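Local structure of DltD domain-containing protein (Beauveria bassiana, 7D78) at residues D112-T115 with H116-L120; K233-L236 with Q237-Q240; T313-I316 with R317-A321. The protein probably acts as a thioesterase of the alpha/beta hydrolase fold that cyclises polyketide chains into medium-ring lactones. One frame throughout, in Å; residues are numbered along the deposited sequence.

Interaction 1: residues D112-T115 with H116-L120; sequences DIVT and HISSL
Ser118 turns its hydroxyl back onto Val114 in the last turn of helix 103-118, a helix that packs against the central sheet of the alpha/beta hydrolase fold. With OG anti to the carbonyl carbon and beside its own backbone N (chi1 -60°), the serine points back along the helix, and OG donates to Val114 O at 2.7 Å. Ser118 N reaches the same oxygen at 2.9 Å, so one carbonyl takes two donors from a single residue, one from each face of its plane; the hydroxyl stands above that plane. CG1 of Val114 flanks the hydroxyl, 3.7 Å from Ser118 OG. Replacing Ser118 by an alanine removes OG, which would probably leave Val114 O with only the backbone N-H of these two donors and take away the hydroxyl beside CG1. On a neighbouring face of the helix, Ile113 and Ile117 lie side by side and point the same way, with Ile113 CG2 3.9 Å from Ile117 CG1; both side chains reach Tyr83 of strand 81-86. The backbone bond of the same pair, Ile117 N to Ile113 O, is nearly straight. On another side of the helix, Asp112 forms a salt bridge to Arg179 of the second subunit, while Thr115 OG1 bonds to Arg149. At the C-terminal end Ser119 curls its side chain back, and Ser119 OG donates to His116 O at 2.7 Å.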
# COMPACT_ATOMS: atom_id res chain seq x y z
N ASP A 112 6.89 -0.41 -15.00
CA ASP A 112 6.55 -1.00 -16.29
C ASP A 112 6.59 0.03 -17.41
O ASP A 112 7.01 -0.28 -18.52
CB ASP A 112 5.19 -1.68 -16.20
CG ASP A 112 5.18 -2.82 -15.19
OD1 ASP A 112 6.29 -3.31 -14.86
OD2 ASP A 112 4.08 -3.23 -14.73
N ILE A 113 6.18 1.27 -17.12
CA ILE A 113 6.34 2.35 -18.09
C ILE A 113 7.82 2.56 -18.40
O ILE A 113 8.22 2.67 -19.57
CB ILE A 113 5.68 3.63 -17.56
CG1 ILE A 113 4.17 3.43 -17.47
CG2 ILE A 113 6.04 4.84 -18.45
CD1 ILE A 113 3.48 4.41 -16.54
N VAL A 114 8.67 2.60 -17.37
CA VAL A 114 10.11 2.75 -17.61
C VAL A 114 10.62 1.64 -18.51
O VAL A 114 11.42 1.87 -19.43
CB VAL A 114 10.88 2.80 -16.27
CG1 VAL A 114 12.39 2.70 -16.51
CG2 VAL A 114 10.58 4.11 -15.54
N THR A 115 10.16 0.41 -18.29
CA THR A 115 10.58 -0.71 -19.13
C THR A 115 10.25 -0.46 -20.60
O THR A 115 11.10 -0.65 -21.48
CB THR A 115 9.94 -2.01 -18.65
OG1 THR A 115 10.44 -2.34 -17.36
CG2 THR A 115 10.27 -3.18 -19.62
N HIS A 116 9.02 -0.02 -20.89
CA HIS A 116 8.67 0.13 -22.30
C HIS A 116 9.31 1.37 -22.92
O HIS A 116 9.79 1.30 -24.05
CB HIS A 116 7.16 0.17 -22.49
CG HIS A 116 6.75 0.28 -23.94
ND1 HIS A 116 7.03 -0.71 -24.86
CD2 HIS A 116 6.13 1.26 -24.62
CE1 HIS A 116 6.58 -0.34 -26.05
NE2 HIS A 116 6.02 0.85 -25.93
N ILE A 117 9.33 2.50 -22.20
CA ILE A 117 9.94 3.71 -22.75
C ILE A 117 11.43 3.49 -23.01
O ILE A 117 11.98 3.95 -24.03
CB ILE A 117 9.70 4.91 -21.81
CG1 ILE A 117 8.20 5.23 -21.67
CG2 ILE A 117 10.46 6.14 -22.28
CD1 ILE A 117 7.46 5.50 -23.02
N SER A 118 12.11 2.79 -22.09
CA SER A 118 13.53 2.47 -22.27
C SER A 118 13.78 1.62 -23.50
O SER A 118 14.90 1.62 -24.04
CB SER A 118 14.08 1.75 -21.03
OG SER A 118 13.96 2.54 -19.86
N SER A 119 12.78 0.89 -23.98
CA SER A 119 12.96 0.03 -25.14
C SER A 119 12.81 0.78 -26.47
O SER A 119 13.12 0.20 -27.52
CB SER A 119 11.97 -1.14 -25.10
OG SER A 119 10.71 -0.76 -25.62
N LEU A 120 12.38 2.03 -26.45
CA LEU A 120 12.07 2.72 -27.70
C LEU A 120 13.36 3.13 -28.43
O LEU A 120 14.40 3.30 -27.80
CB LEU A 120 11.20 3.95 -27.42
CG LEU A 120 9.82 3.64 -26.83
CD1 LEU A 120 9.06 4.93 -26.58
CD2 LEU A 120 9.03 2.71 -27.75

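Interaction 2: residues K233-L236 with Q237-Q240; sequences KIAL and QTYQ
Ala235 O is gripped twice by Thr238, through the hydroxyl and through the backbone. Thr238 OG1 donates at 2.7 Å to Ala235 O and lies in the carbonyl plane, whereas Thr238 N, 3.0 Å from Ala235 O, comes from well above that plane. The hydroxyl gets there because it sits beside its own backbone N (chi1 -62°), so both donors of the threonine face the same carbonyl. Thr238 OG1 is also hydrogen-bonded to Ile101 N, which fixes the hydroxyl between two backbones. The backbone bond closes a type I beta turn from Ala235 to Thr238, which leads out of the short strand 234-235, paired antiparallel with strand 190-191, into helix 238-244. One residue on, Tyr239 N binds Leu236 O at 2.8 Å, again with the donor above the carbonyl plane. The side chain of Tyr239 folds back over the turn and crosses those of Leu236 and Ile234 at about a right angle each. Leu236 CD1 lies 3.7 Å from Tyr239 CD2, with CE2 equally near, and Ile234 CD1 reaches the phenol end, 3.6 Å from Tyr239 OH. Ile234 holds CG1 between its backbone N and carbonyl carbon (chi1 58°), and the chain then extends to carry CD1 to the phenol. All of these side chains are buried. Gln237 turns elsewhere, its NE2 hydrogen-bonded to Asp178 of helix 168-183, and Leu236 packs on Gln174 and Asp178 of that same helix.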
# COMPACT_ATOMS: atom_id res chain seq x y z
N LYS A 233 -14.48 13.03 -11.35
CA LYS A 233 -14.99 12.16 -10.30
C LYS A 233 -13.91 11.17 -9.93
O LYS A 233 -13.07 10.83 -10.76
CB LYS A 233 -16.27 11.42 -10.73
CG LYS A 233 -16.08 10.54 -11.99
CD LYS A 233 -17.36 9.77 -12.36
CE LYS A 233 -17.12 8.84 -13.57
NZ LYS A 233 -18.32 8.02 -13.94
N ILE A 234 -13.92 10.72 -8.66
CA ILE A 234 -13.05 9.63 -8.22
C ILE A 234 -13.90 8.60 -7.50
O ILE A 234 -14.97 8.89 -6.97
CB ILE A 234 -11.91 10.11 -7.30
CG1 ILE A 234 -12.49 10.82 -6.05
CG2 ILE A 234 -10.93 11.00 -8.06
CD1 ILE A 234 -11.47 11.07 -4.94
N ALA A 235 -13.39 7.37 -7.46
CA ALA A 235 -13.95 6.36 -6.58
C ALA A 235 -13.64 6.72 -5.13
O ALA A 235 -12.49 7.05 -4.80
CB ALA A 235 -13.38 4.98 -6.90
N LEU A 236 -14.66 6.67 -4.26
CA LEU A 236 -14.43 6.89 -2.84
C LEU A 236 -13.32 5.99 -2.29
O LEU A 236 -12.56 6.40 -1.40
CB LEU A 236 -15.73 6.66 -2.05
CG LEU A 236 -15.70 7.03 -0.56
CD1 LEU A 236 -15.95 8.55 -0.35
CD2 LEU A 236 -16.72 6.20 0.20
N GLN A 237 -13.19 4.76 -2.82
CA GLN A 237 -12.18 3.84 -2.29
C GLN A 237 -10.76 4.37 -2.46
O GLN A 237 -9.84 3.83 -1.83
CB GLN A 237 -12.30 2.47 -2.96
CG GLN A 237 -13.53 1.67 -2.49
CD GLN A 237 -13.57 1.48 -0.97
OE1 GLN A 237 -12.53 1.27 -0.34
NE2 GLN A 237 -14.77 1.55 -0.39
N THR A 238 -10.56 5.38 -3.31
CA THR A 238 -9.31 6.14 -3.37
C THR A 238 -8.86 6.48 -1.96
O THR A 238 -7.68 6.33 -1.62
CB THR A 238 -9.49 7.43 -4.17
OG1 THR A 238 -9.85 7.12 -5.52
CG2 THR A 238 -8.20 8.29 -4.14
N TYR A 239 -9.81 6.91 -1.12
CA TYR A 239 -9.46 7.34 0.23
C TYR A 239 -8.94 6.18 1.08
O TYR A 239 -8.17 6.41 2.02
CB TYR A 239 -10.66 8.00 0.88
CG TYR A 239 -11.13 9.24 0.14
CD1 TYR A 239 -10.22 10.07 -0.53
CD2 TYR A 239 -12.48 9.59 0.11
CE1 TYR A 239 -10.66 11.22 -1.21
CE2 TYR A 239 -12.92 10.72 -0.55
CZ TYR A 239 -12.02 11.54 -1.20
OH TYR A 239 -12.49 12.66 -1.85
N GLN A 240 -9.37 4.95 0.79
CA GLN A 240 -8.79 3.80 1.46
C GLN A 240 -7.32 3.63 1.08
O GLN A 240 -6.46 3.39 1.95
CB GLN A 240 -9.58 2.54 1.11
CG GLN A 240 -9.01 1.25 1.71
CD GLN A 240 -9.05 1.23 3.22
OE1 GLN A 240 -8.07 1.56 3.90
NE2 GLN A 240 -10.20 0.87 3.76

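Interaction 3: residues T313-I316 with R317-A321; sequences TEFI and RENVA
Asn319 lays its amide nitrogen over the ring of Phe315 at the C-terminal end of helix 305-319, one of the helices flanking the sheet of the alpha/beta hydrolase fold. ND2 stands 3.2 Å above the Phe315 ring plane, over its centre, and the amide and ring planes are inclined at 47°, so this is neither a flat stack nor a T-shaped one. With CG anti to the backbone N (chi1 179°) and chi2 near 88°, the Phe315 ring presents a face to Asn319. The amide nitrogen has a second role: Asn319 ND2 donates at 2.8 Å to Phe315 O, a carbonyl that also accepts from Asn319 N at 3.1 Å, the two arriving from opposite faces of its plane. That bond probably fixes the amide's rotation and keeps its nitrogen above the ring.

The other pairs run alongside one another. Ile316 and Val320 point the same way, CG2 of Ile316 4.0 Å from CG2 of Val320, and both rest on Thr129 of strand 127-133. Thr313 and Arg317 are likewise side by side: the arginine chain bends at chi3 and brings Arg317 NH2 to 3.7 Å from Thr313 CB. The threonine hydroxyl bonds elsewhere, to Gln78 and to Asp310 O. On the exposed side Glu314 and Glu318 both extend outward with their carboxylate planes turned well out of parallel. Glu314 OE1 and Glu318 OE1 come within 3.2 Å, so the like charges would be expected to repel, or one of the acids to hold a proton more readily. Val320 is the first residue to leave helical backbone angles, yet its N still bonds to Ile316 O, 2.8 Å away and nearly in line with the carbonyl.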
# COMPACT_ATOMS: atom_id res chain seq x y z
N THR A 313 15.68 21.29 -16.77
CA THR A 313 16.53 20.67 -17.78
C THR A 313 18.00 20.82 -17.43
O THR A 313 18.81 19.94 -17.77
CB THR A 313 16.27 21.26 -19.16
OG1 THR A 313 16.37 22.69 -19.10
CG2 THR A 313 14.88 20.88 -19.61
N GLU A 314 18.38 21.92 -16.79
CA GLU A 314 19.76 22.08 -16.34
C GLU A 314 20.09 21.03 -15.29
O GLU A 314 21.14 20.37 -15.36
CB GLU A 314 19.99 23.49 -15.81
CG GLU A 314 21.42 23.75 -15.34
CD GLU A 314 21.53 24.94 -14.39
OE1 GLU A 314 22.67 25.36 -14.08
OE2 GLU A 314 20.47 25.46 -13.95
N PHE A 315 19.20 20.85 -14.30
CA PHE A 315 19.45 19.85 -13.26
C PHE A 315 19.53 18.44 -13.85
O PHE A 315 20.40 17.65 -13.47
CB PHE A 315 18.35 19.92 -12.19
CG PHE A 315 18.49 18.91 -11.09
CD1 PHE A 315 19.26 19.19 -9.97
CD2 PHE A 315 17.85 17.67 -11.17
CE1 PHE A 315 19.41 18.26 -8.95
CE2 PHE A 315 18.00 16.72 -10.15
CZ PHE A 315 18.77 17.02 -9.04
N ILE A 316 18.65 18.12 -14.78
CA ILE A 316 18.69 16.80 -15.40
C ILE A 316 19.97 16.63 -16.22
O ILE A 316 20.65 15.60 -16.12
CB ILE A 316 17.43 16.58 -16.26
CG1 ILE A 316 16.18 16.67 -15.38
CG2 ILE A 316 17.49 15.24 -16.98
CD1 ILE A 316 14.86 16.68 -16.14
N ARG A 317 20.32 17.64 -17.01
CA ARG A 317 21.54 17.58 -17.81
C ARG A 317 22.76 17.34 -16.93
O ARG A 317 23.65 16.55 -17.28
CB ARG A 317 21.71 18.87 -18.62
CG ARG A 317 21.88 18.65 -20.11
CD ARG A 317 22.17 19.95 -20.85
NE ARG A 317 21.02 20.86 -20.83
CZ ARG A 317 20.02 20.81 -21.70
NH1 ARG A 317 20.01 19.89 -22.66
NH2 ARG A 317 19.02 21.67 -21.61
N GLU A 318 22.83 18.01 -15.79
CA GLU A 318 24.02 17.90 -14.95
C GLU A 318 24.12 16.51 -14.32
O GLU A 318 25.22 15.96 -14.22
CB GLU A 318 24.00 18.97 -13.86
CG GLU A 318 24.39 20.35 -14.35
CD GLU A 318 24.50 21.37 -13.23
OE1 GLU A 318 24.08 22.53 -13.43
OE2 GLU A 318 24.99 21.00 -12.14
N ASN A 319 22.99 15.93 -13.92
CA ASN A 319 23.00 14.72 -13.11
C ASN A 319 22.73 13.44 -13.89
O ASN A 319 23.05 12.36 -13.39
CB ASN A 319 21.99 14.85 -11.97
CG ASN A 319 22.37 15.93 -11.01
OD1 ASN A 319 23.31 15.75 -10.24
ND2 ASN A 319 21.67 17.06 -11.04
N VAL A 320 22.15 13.53 -15.08
CA VAL A 320 21.85 12.35 -15.88
C VAL A 320 22.72 12.37 -17.13
O VAL A 320 22.26 12.67 -18.24
CB VAL A 320 20.35 12.30 -16.22
CG1 VAL A 320 19.98 10.99 -16.87
CG2 VAL A 320 19.54 12.47 -14.94
N ALA A 321 24.01 12.04 -16.97
CA ALA A 321 24.99 12.22 -18.03
C ALA A 321 25.48 10.90 -18.62
O ALA A 321 26.50 10.88 -19.32
CB ALA A 321 26.17 13.06 -17.51

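Overall arrangement
Along the chain, interactions 1, 2 and 3 come in that order, each closing before the next opens. Interactions 1 and 3 are both C-terminal helix ends, on helices 103-118 and 305-319 against the large mixed sheet; their centres are 20 Å apart and their nearest atoms about 11 Å. Interaction 2 belongs instead to the small two-stranded sheet and the helix start that follows it. Its centre is 29 Å from that of interaction 1 and 37 Å from that of interaction 3, which lies across the chain's centre. Helix 168-183 packs on 233-240 within its own subunit, while Arg179 on the second subunit's copy of that helix meets Asp112, placing interaction 1 at the dimer contact; no other chain touches interaction 3.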